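Local coordinates for protein Lic12234 (PDB 4TZH) that is of unknown function but folds as a leucine-rich repeat solenoid and may act as a virulence factor of the pathogen Leptospira interrogans, at residues K81-L86 against N101-I106; K87-L92 against G107-L112. All coordinates share one frame; numbering follows the deposited sequence.

Contact 1: K81-L86 against N101-I106; sequences KEIQKL and NLPEEI. With ZN (zinc ion), chain F.
The carboxylate of E105 extends across to 81-86, where K81 grips it. The lysine runs out nearly straight and turns only at its last bond (chi4 -74°), which brings NZ within 2.8 Å of E105 OE2. This charged hydrogen bond arrives on the syn side of the carboxylate, 29° out of its plane. The aliphatic part of K81 lies along the same oxygen, CG being 3.6 Å from E105 OE2. A water closes the clasp, accepting from K81 NZ and donating to E105 OE1 at 2.7 Å, and the two carboxylate oxygens are thereby both engaged. E104 adds a longer salt bridge, its OE2 3.5 Å from K81 NZ. The 3-10 segment 81-85 and the one starting at 104 lie on the convex side of a leucine-rich repeat solenoid, so the contact joins one coil to the next. Beneath the charges, I83 crosses E105 at about a right angle, with CG1 3.9 Å from E105 CB, while its CD1 reaches P103 CG at 4.3 Å. Q84, one residue further along 81-86, lays its CB against E105 CG. E82 points away from this junction and chelates, through both carboxylate oxygens, a zinc ion that E58 also binds.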
ATOM      1  N   LYS A  81       0.163  -4.828  13.069  1.00 21.94           N
ATOM      2  CA  LYS A  81      -1.179  -4.255  13.158  1.00 22.61           C
ATOM      3  C   LYS A  81      -1.141  -2.720  13.203  1.00 25.79           C
ATOM      4  O   LYS A  81      -2.113  -2.072  12.819  1.00 25.00           O
ATOM      5  CB  LYS A  81      -1.896  -4.777  14.413  1.00 25.76           C
ATOM      6  CG  LYS A  81      -2.357  -6.210  14.241  1.00 32.50           C
ATOM      7  CD  LYS A  81      -3.334  -6.588  15.338  1.00 36.06           C
ATOM      8  CE  LYS A  81      -3.786  -8.000  15.170  1.00 42.32           C
ATOM      9  NZ  LYS A  81      -4.751  -8.185  14.047  1.00 47.09           N
ATOM     10  N   GLU A  82      -0.009  -2.135  13.680  1.00 22.31           N
ATOM     11  CA  GLU A  82       0.126  -0.689  13.815  1.00 21.37           C
ATOM     12  C   GLU A  82      -0.007   0.071  12.488  1.00 22.80           C
ATOM     13  O   GLU A  82      -0.175   1.293  12.518  1.00 22.20           O
ATOM     14  CB  GLU A  82       1.430  -0.318  14.536  1.00 22.67           C
ATOM     15  CG  GLU A  82       1.406  -0.630  16.036  1.00 24.64           C
ATOM     16  CD  GLU A  82       1.683  -2.058  16.499  1.00 26.72           C
ATOM     17  OE1 GLU A  82       1.821  -2.974  15.655  1.00 24.75           O
ATOM     18  OE2 GLU A  82       1.825  -2.226  17.732  1.00 29.13           O
ATOM     19  N   ILE A  83       0.016  -0.632  11.342  1.00 20.01           N
ATOM     20  CA  ILE A  83      -0.239   0.063  10.073  1.00 19.32           C
ATOM     21  C   ILE A  83      -1.620   0.718  10.088  1.00 23.88           C
ATOM     22  O   ILE A  83      -1.838   1.700   9.378  1.00 23.12           O
ATOM     23  CB  ILE A  83      -0.072  -0.857   8.836  1.00 23.01           C
ATOM     24  CG1 ILE A  83      -1.074  -2.045   8.797  1.00 25.11           C
ATOM     25  CG2 ILE A  83       1.351  -1.337   8.727  1.00 26.35           C
ATOM     26  CD1 ILE A  83      -1.305  -2.668   7.355  1.00 34.30           C
ATOM     27  N   GLN A  84      -2.550   0.212  10.900  1.00 22.36           N
ATOM     28  CA  GLN A  84      -3.883   0.794  10.955  1.00 23.00           C
ATOM     29  C   GLN A  84      -3.894   2.240  11.433  1.00 26.03           C
ATOM     30  O   GLN A  84      -4.900   2.920  11.238  1.00 27.40           O
ATOM     31  CB  GLN A  84      -4.824  -0.067  11.801  1.00 25.02           C
ATOM     32  CG  GLN A  84      -4.559   0.050  13.276  1.00 24.77           C
ATOM     33  CD  GLN A  84      -5.353  -0.974  14.035  1.00 41.35           C
ATOM     34  OE1 GLN A  84      -6.543  -1.185  13.792  1.00 39.72           O
ATOM     35  NE2 GLN A  84      -4.674  -1.663  14.905  1.00 35.51           N
ATOM     36  N   LYS A  85      -2.797   2.706  12.104  1.00 21.87           N
ATOM     37  CA  LYS A  85      -2.737   4.068  12.598  1.00 22.82           C
ATOM     38  C   LYS A  85      -2.381   5.066  11.501  1.00 22.99           C
ATOM     39  O   LYS A  85      -2.416   6.271  11.757  1.00 23.83           O
ATOM     40  CB  LYS A  85      -1.738   4.171  13.760  1.00 26.12           C
ATOM     41  CG  LYS A  85      -2.164   3.307  14.949  1.00 33.82           C
ATOM     42  CD  LYS A  85      -1.353   3.613  16.204  1.00 42.01           C
ATOM     43  CE  LYS A  85       0.011   2.955  16.189  1.00 47.24           C
ATOM     44  NZ  LYS A  85       0.724   3.071  17.496  1.00 41.42           N
ATOM     45  N   LEU A  86      -2.059   4.593  10.278  1.00 19.38           N
ATOM     46  CA  LEU A  86      -1.693   5.489   9.177  1.00 18.89           C
ATOM     47  C   LEU A  86      -2.937   6.053   8.512  1.00 21.32           C
ATOM     48  O   LEU A  86      -3.204   5.829   7.335  1.00 20.34           O
ATOM     49  CB  LEU A  86      -0.770   4.751   8.198  1.00 18.62           C
ATOM     50  CG  LEU A  86       0.497   4.173   8.820  1.00 20.80           C
ATOM     51  CD1 LEU A  86       1.320   3.432   7.765  1.00 20.97           C
ATOM     52  CD2 LEU A  86       1.351   5.266   9.513  1.00 22.71           C
ATOM     53  N   ASN A 101      -1.045 -12.783   1.157  1.00 28.08           N
ATOM     54  CA  ASN A 101      -2.284 -12.340   1.803  0.50 29.07           C
ATOM     55  C   ASN A 101      -2.139 -10.896   2.272  1.00 31.32           C
ATOM     56  O   ASN A 101      -1.023 -10.491   2.606  1.00 31.02           O
ATOM     57  CB  ASN A 101      -2.602 -13.211   3.017  0.50 32.74           C
ATOM     58  CG  ASN A 101      -3.023 -14.618   2.678  0.50 43.44           C
ATOM     59  OD1 ASN A 101      -4.194 -14.897   2.413  0.50 43.21           O
ATOM     60  ND2 ASN A 101      -2.074 -15.531   2.678  0.50 33.60           N
ATOM     61  N   LEU A 102      -3.244 -10.149   2.333  1.00 26.92           N
ATOM     62  CA  LEU A 102      -3.235  -8.792   2.893  1.00 28.23           C
ATOM     63  C   LEU A 102      -3.935  -8.894   4.235  1.00 31.60           C
ATOM     64  O   LEU A 102      -4.976  -9.562   4.321  1.00 33.08           O
ATOM     65  CB  LEU A 102      -4.045  -7.795   2.052  1.00 29.19           C
ATOM     66  CG  LEU A 102      -3.505  -7.269   0.775  1.00 33.32           C
ATOM     67  CD1 LEU A 102      -4.505  -6.274   0.197  1.00 33.02           C
ATOM     68  CD2 LEU A 102      -2.155  -6.540   0.993  1.00 34.33           C
ATOM     69  N   PRO A 103      -3.432  -8.224   5.288  1.00 29.57           N
ATOM     70  CA  PRO A 103      -4.118  -8.295   6.588  1.00 31.01           C
ATOM     71  C   PRO A 103      -5.374  -7.438   6.615  1.00 34.04           C
ATOM     72  O   PRO A 103      -5.500  -6.516   5.800  1.00 33.33           O
ATOM     73  CB  PRO A 103      -3.068  -7.765   7.566  1.00 32.79           C
ATOM     74  CG  PRO A 103      -2.253  -6.819   6.749  1.00 35.27           C
ATOM     75  CD  PRO A 103      -2.216  -7.389   5.351  1.00 30.60           C
ATOM     76  N   GLU A 104      -6.289  -7.726   7.547  1.00 33.39           N
ATOM     77  CA  GLU A 104      -7.530  -6.972   7.726  1.00 33.69           C
ATOM     78  C   GLU A 104      -7.254  -5.472   7.918  1.00 34.92           C
ATOM     79  O   GLU A 104      -8.069  -4.657   7.499  1.00 33.71           O
ATOM     80  CB  GLU A 104      -8.357  -7.534   8.906  1.00 36.81           C
ATOM     81  CG  GLU A 104      -7.607  -7.693  10.229  1.00 51.95           C
ATOM     82  CD  GLU A 104      -7.882  -8.964  11.015  1.00 79.67           C
ATOM     83  OE1 GLU A 104      -9.029  -9.465  10.967  1.00 84.93           O
ATOM     84  OE2 GLU A 104      -6.943  -9.465  11.675  1.00 72.58           O
ATOM     85  N   GLU A 105      -6.081  -5.118   8.511  1.00 29.78           N
ATOM     86  CA  GLU A 105      -5.704  -3.736   8.822  1.00 28.09           C
ATOM     87  C   GLU A 105      -5.528  -2.867   7.598  1.00 29.80           C
ATOM     88  O   GLU A 105      -5.586  -1.639   7.708  1.00 28.10           O
ATOM     89  CB  GLU A 105      -4.451  -3.675   9.719  1.00 29.19           C
ATOM     90  CG  GLU A 105      -4.739  -4.119  11.146  1.00 30.52           C
ATOM     91  CD  GLU A 105      -4.841  -5.613  11.362  1.00 42.51           C
ATOM     92  OE1 GLU A 105      -4.305  -6.374  10.524  1.00 34.61           O
ATOM     93  OE2 GLU A 105      -5.442  -6.019  12.383  1.00 42.61           O
ATOM     94  N   ILE A 106      -5.344  -3.496   6.426  1.00 26.45           N
ATOM     95  CA  ILE A 106      -5.266  -2.710   5.193  1.00 26.51           C
ATOM     96  C   ILE A 106      -6.548  -1.869   5.044  1.00 28.60           C
ATOM     97  O   ILE A 106      -6.483  -0.734   4.562  1.00 27.01           O
ATOM     98  CB  ILE A 106      -5.013  -3.611   3.939  1.00 29.41           C
ATOM     99  CG1 ILE A 106      -4.468  -2.756   2.775  1.00 30.33           C
ATOM    100  CG2 ILE A 106      -6.247  -4.445   3.496  1.00 32.71           C
ATOM    101  CD1 ILE A 106      -2.956  -2.571   2.854  1.00 39.75           C
TER
HETATM  102 ZN    ZN F 304       1.899  -4.517  17.029  0.85 24.51          ZN
HETATM  103  O   HOH W   1      -3.428  -8.734  11.433  1.00 51.68           O

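Contact 2: K87-L92 against G107-L112; sequences KNLEVL and GELEKL. With ZN (zinc ion), chain E.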
ATOM      1  N   LYS A  87      -3.715   6.818   9.316  1.00 20.00           N
ATOM      2  CA  LYS A  87      -5.003   7.349   8.882  1.00 20.82           C
ATOM      3  C   LYS A  87      -4.943   8.466   7.887  1.00 23.23           C
ATOM      4  O   LYS A  87      -5.990   8.850   7.339  1.00 22.77           O
ATOM      5  CB  LYS A  87      -5.843   7.805  10.101  1.00 24.27           C
ATOM      6  CG  LYS A  87      -6.036   6.749  11.171  1.00 33.06           C
ATOM      7  CD  LYS A  87      -6.915   5.635  10.672  1.00 35.66           C
ATOM      8  CE  LYS A  87      -7.416   4.788  11.802  1.00 33.11           C
ATOM      9  NZ  LYS A  87      -7.947   3.512  11.273  1.00 34.38           N
ATOM     10  N   ASN A  88      -3.723   9.001   7.639  1.00 19.29           N
ATOM     11  CA  ASN A  88      -3.578  10.077   6.674  1.00 18.02           C
ATOM     12  C   ASN A  88      -2.927   9.549   5.384  1.00 16.97           C
ATOM     13  O   ASN A  88      -2.708  10.319   4.449  1.00 17.43           O
ATOM     14  CB  ASN A  88      -2.715  11.153   7.248  1.00 19.12           C
ATOM     15  CG  ASN A  88      -3.503  11.990   8.210  1.00 26.42           C
ATOM     16  OD1 ASN A  88      -4.613  12.428   7.891  1.00 23.23           O
ATOM     17  ND2 ASN A  88      -2.987  12.156   9.411  1.00 27.91           N
ATOM     18  N   LEU A  89      -2.682   8.238   5.310  1.00 15.58           N
ATOM     19  CA  LEU A  89      -2.033   7.684   4.123  1.00 14.58           C
ATOM     20  C   LEU A  89      -2.933   7.766   2.906  1.00 15.39           C
ATOM     21  O   LEU A  89      -4.080   7.290   2.961  1.00 16.37           O
ATOM     22  CB  LEU A  89      -1.627   6.250   4.430  1.00 14.85           C
ATOM     23  CG  LEU A  89      -0.568   5.667   3.489  1.00 18.04           C
ATOM     24  CD1 LEU A  89       0.790   6.312   3.741  1.00 18.55           C
ATOM     25  CD2 LEU A  89      -0.443   4.150   3.636  1.00 17.41           C
ATOM     26  N   GLU A  90      -2.406   8.300   1.790  1.00 15.59           N
ATOM     27  CA  GLU A  90      -3.155   8.510   0.552  1.00 14.15           C
ATOM     28  C   GLU A  90      -2.678   7.613  -0.573  1.00 15.15           C
ATOM     29  O   GLU A  90      -3.469   7.274  -1.457  1.00 14.95           O
ATOM     30  CB  GLU A  90      -3.031   9.980   0.085  1.00 16.32           C
ATOM     31  CG  GLU A  90      -3.584  10.951   1.142  1.00 18.09           C
ATOM     32  CD  GLU A  90      -3.623  12.423   0.752  1.00 22.61           C
ATOM     33  OE1 GLU A  90      -3.387  12.722  -0.431  1.00 22.92           O
ATOM     34  OE2 GLU A  90      -3.925  13.279   1.604  1.00 20.77           O
ATOM     35  N   VAL A  91      -1.378   7.268  -0.579  1.00 14.05           N
ATOM     36  CA  VAL A  91      -0.815   6.457  -1.661  1.00 12.95           C
ATOM     37  C   VAL A  91       0.072   5.396  -1.037  1.00 15.78           C
ATOM     38  O   VAL A  91       0.910   5.733  -0.176  1.00 15.03           O
ATOM     39  CB  VAL A  91       0.039   7.311  -2.612  1.00 15.60           C
ATOM     40  CG1 VAL A  91       0.648   6.449  -3.741  1.00 16.37           C
ATOM     41  CG2 VAL A  91      -0.786   8.460  -3.198  1.00 15.92           C
ATOM     42  N   LEU A  92      -0.113   4.152  -1.457  1.00 13.75           N
ATOM     43  CA  LEU A  92       0.676   3.040  -0.934  1.00 14.14           C
ATOM     44  C   LEU A  92       1.176   2.205  -2.116  1.00 13.91           C
ATOM     45  O   LEU A  92       0.373   1.616  -2.853  1.00 13.82           O
ATOM     46  CB  LEU A  92      -0.193   2.200  -0.005  1.00 14.18           C
ATOM     47  CG  LEU A  92       0.449   0.956   0.587  1.00 16.65           C
ATOM     48  CD1 LEU A  92       1.790   1.264   1.272  1.00 16.29           C
ATOM     49  CD2 LEU A  92      -0.500   0.343   1.645  1.00 17.97           C
ATOM     50  N   GLY A 107      -7.678  -2.420   5.460  1.00 26.58           N
ATOM     51  CA  GLY A 107      -8.959  -1.748   5.353  1.00 26.12           C
ATOM     52  C   GLY A 107      -9.130  -0.572   6.276  1.00 28.29           C
ATOM     53  O   GLY A 107     -10.149   0.108   6.188  1.00 30.47           O
ATOM     54  N   GLU A 108      -8.152  -0.313   7.187  1.00 24.23           N
ATOM     55  CA  GLU A 108      -8.241   0.788   8.139  1.00 23.30           C
ATOM     56  C   GLU A 108      -7.579   2.053   7.633  1.00 23.73           C
ATOM     57  O   GLU A 108      -7.530   3.056   8.335  1.00 24.33           O
ATOM     58  CB  GLU A 108      -7.640   0.392   9.509  1.00 25.53           C
ATOM     59  CG  GLU A 108      -8.475  -0.625  10.273  1.00 34.86           C
ATOM     60  CD  GLU A 108      -9.840  -0.138  10.714  1.00 60.72           C
ATOM     61  OE1 GLU A 108     -10.033   1.098  10.796  1.00 42.00           O
ATOM     62  OE2 GLU A 108     -10.717  -0.990  10.980  1.00 67.46           O
ATOM     63  N   LEU A 109      -7.064   2.034   6.404  1.00 19.71           N
ATOM     64  CA  LEU A 109      -6.352   3.187   5.832  1.00 18.84           C
ATOM     65  C   LEU A 109      -7.426   4.095   5.220  1.00 19.57           C
ATOM     66  O   LEU A 109      -7.625   4.144   4.006  1.00 20.81           O
ATOM     67  CB  LEU A 109      -5.341   2.665   4.809  1.00 18.66           C
ATOM     68  CG  LEU A 109      -4.266   1.734   5.391  1.00 21.01           C
ATOM     69  CD1 LEU A 109      -3.384   1.141   4.305  1.00 19.94           C
ATOM     70  CD2 LEU A 109      -3.436   2.430   6.440  1.00 22.51           C
ATOM     71  N   GLU A 110      -8.097   4.834   6.082  1.00 20.41           N
ATOM     72  CA  GLU A 110      -9.263   5.607   5.728  1.00 23.16           C
ATOM     73  C   GLU A 110      -9.137   6.559   4.556  1.00 20.85           C
ATOM     74  O   GLU A 110     -10.136   6.721   3.815  1.00 23.99           O
ATOM     75  CB  GLU A 110      -9.769   6.376   6.962  1.00 27.18           C
ATOM     76  CG  GLU A 110     -10.664   5.518   7.837  1.00 45.37           C
ATOM     77  CD  GLU A 110     -10.595   5.792   9.325  1.00 74.10           C
ATOM     78  OE1 GLU A 110     -10.983   6.906   9.750  1.00 72.43           O
ATOM     79  OE2 GLU A 110     -10.203   4.869  10.074  1.00 68.48           O
ATOM     80  N   LYS A 111      -7.961   7.194   4.364  1.00 18.25           N
ATOM     81  CA  LYS A 111      -7.847   8.178   3.297  1.00 17.77           C
ATOM     82  C   LYS A 111      -7.149   7.570   2.069  1.00 18.70           C
ATOM     83  O   LYS A 111      -6.844   8.301   1.128  1.00 18.71           O
ATOM     84  CB  LYS A 111      -7.019   9.366   3.778  1.00 18.95           C
ATOM     85  CG  LYS A 111      -7.823  10.318   4.677  1.00 20.39           C
ATOM     86  CD  LYS A 111      -6.892  11.494   5.014  1.00 22.43           C
ATOM     87  CE  LYS A 111      -7.546  12.466   5.939  1.00 26.96           C
ATOM     88  NZ  LYS A 111      -6.560  13.532   6.242  1.00 26.42           N
ATOM     89  N   LEU A 112      -6.903   6.253   2.073  1.00 16.32           N
ATOM     90  CA  LEU A 112      -6.134   5.686   0.947  1.00 16.32           C
ATOM     91  C   LEU A 112      -6.863   5.837  -0.364  1.00 16.72           C
ATOM     92  O   LEU A 112      -8.034   5.429  -0.470  1.00 18.72           O
ATOM     93  CB  LEU A 112      -5.842   4.225   1.262  1.00 16.39           C
ATOM     94  CG  LEU A 112      -4.775   3.567   0.368  1.00 17.80           C
ATOM     95  CD1 LEU A 112      -3.416   4.201   0.574  1.00 19.04           C
ATOM     96  CD2 LEU A 112      -4.684   2.064   0.638  1.00 18.78           C
TER
HETATM   97 ZN    ZN E 303      -4.082  15.149   0.981  0.75 20.78          ZN
HETATM   98  O   HOH W   2      -3.733  12.863   4.291  1.00 22.21           O
HETATM   99  O   HOH W   3      -4.441  16.234   2.725  1.00 23.49           O
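K87 bends at its second torsion (chi2 -68°) and then runs out straight, which carries NZ across to E108 and E110; K111, by contrast, is extended from CG onward (chi2 -177°) and lies beside N88, pointing the same way. K87 NZ gathers three oxygens. It donates to E108 O at 3.0 Å, in the carbonyl plane on a lone pair, and to E110 OE2 at 2.9 Å, where it comes from the anti side and 33° out of the carboxylate plane. E108 OE1 joins as a salt-bridge partner, 3.2 Å from K87 NZ. One ammonium thus ties together a backbone carbonyl and two acidic side chains, and two carboxylates beside it would probably favour its charged form.

At the other end, K111 NZ gives a hydrogen bond to N88 OD1 at 2.8 Å, in the plane of the amide carbonyl. The amide is held from both ends, because N88 ND2 donates to the carbonyl of K64 in the preceding coil. A water donates to N88 O and to E90 OE2, with a weak link to K111 NZ; E90 OE2 also binds a zinc ion at 2.0 Å, and a second water is another of its ligands.

Inward from this polar surface lie the leucines. L112 CD1 sits 3.8 Å from L92 CB, and L109 CD1 approaches L92 CD2 at 4.0 Å, those two side chains meeting at about a right angle; L89 CD2 lies against the CD1 methyls of L109 and L112. L89 and L112 occupy equivalent places 23 residues apart in successive coils; leucines packed between coils in this way, just before the strands of the parallel sheet, are the hallmark of the leucine-rich repeat solenoid.

How the contacts relate
Contacts 1 and 2 follow one another along the same two neighbouring coils: 81-86 runs directly into 87-92, and 101-106 into 107-112, so together they join the convex 3-10 turns and then the approach to the parallel sheet. Their centres are 10 Å apart, yet they touch. L109 CD2 lies 3.4 Å from I83 O and I106 CD1 is 4.0 Å from L92 CD2, making one shared interior. At the outer surface, beside the salt-bridge network that each contact carries, Q84 CB meets E108 CB at 3.7 Å. Each contact also has a separate zinc ion, bound by E82 in contact 1 and by E90 in contact 2.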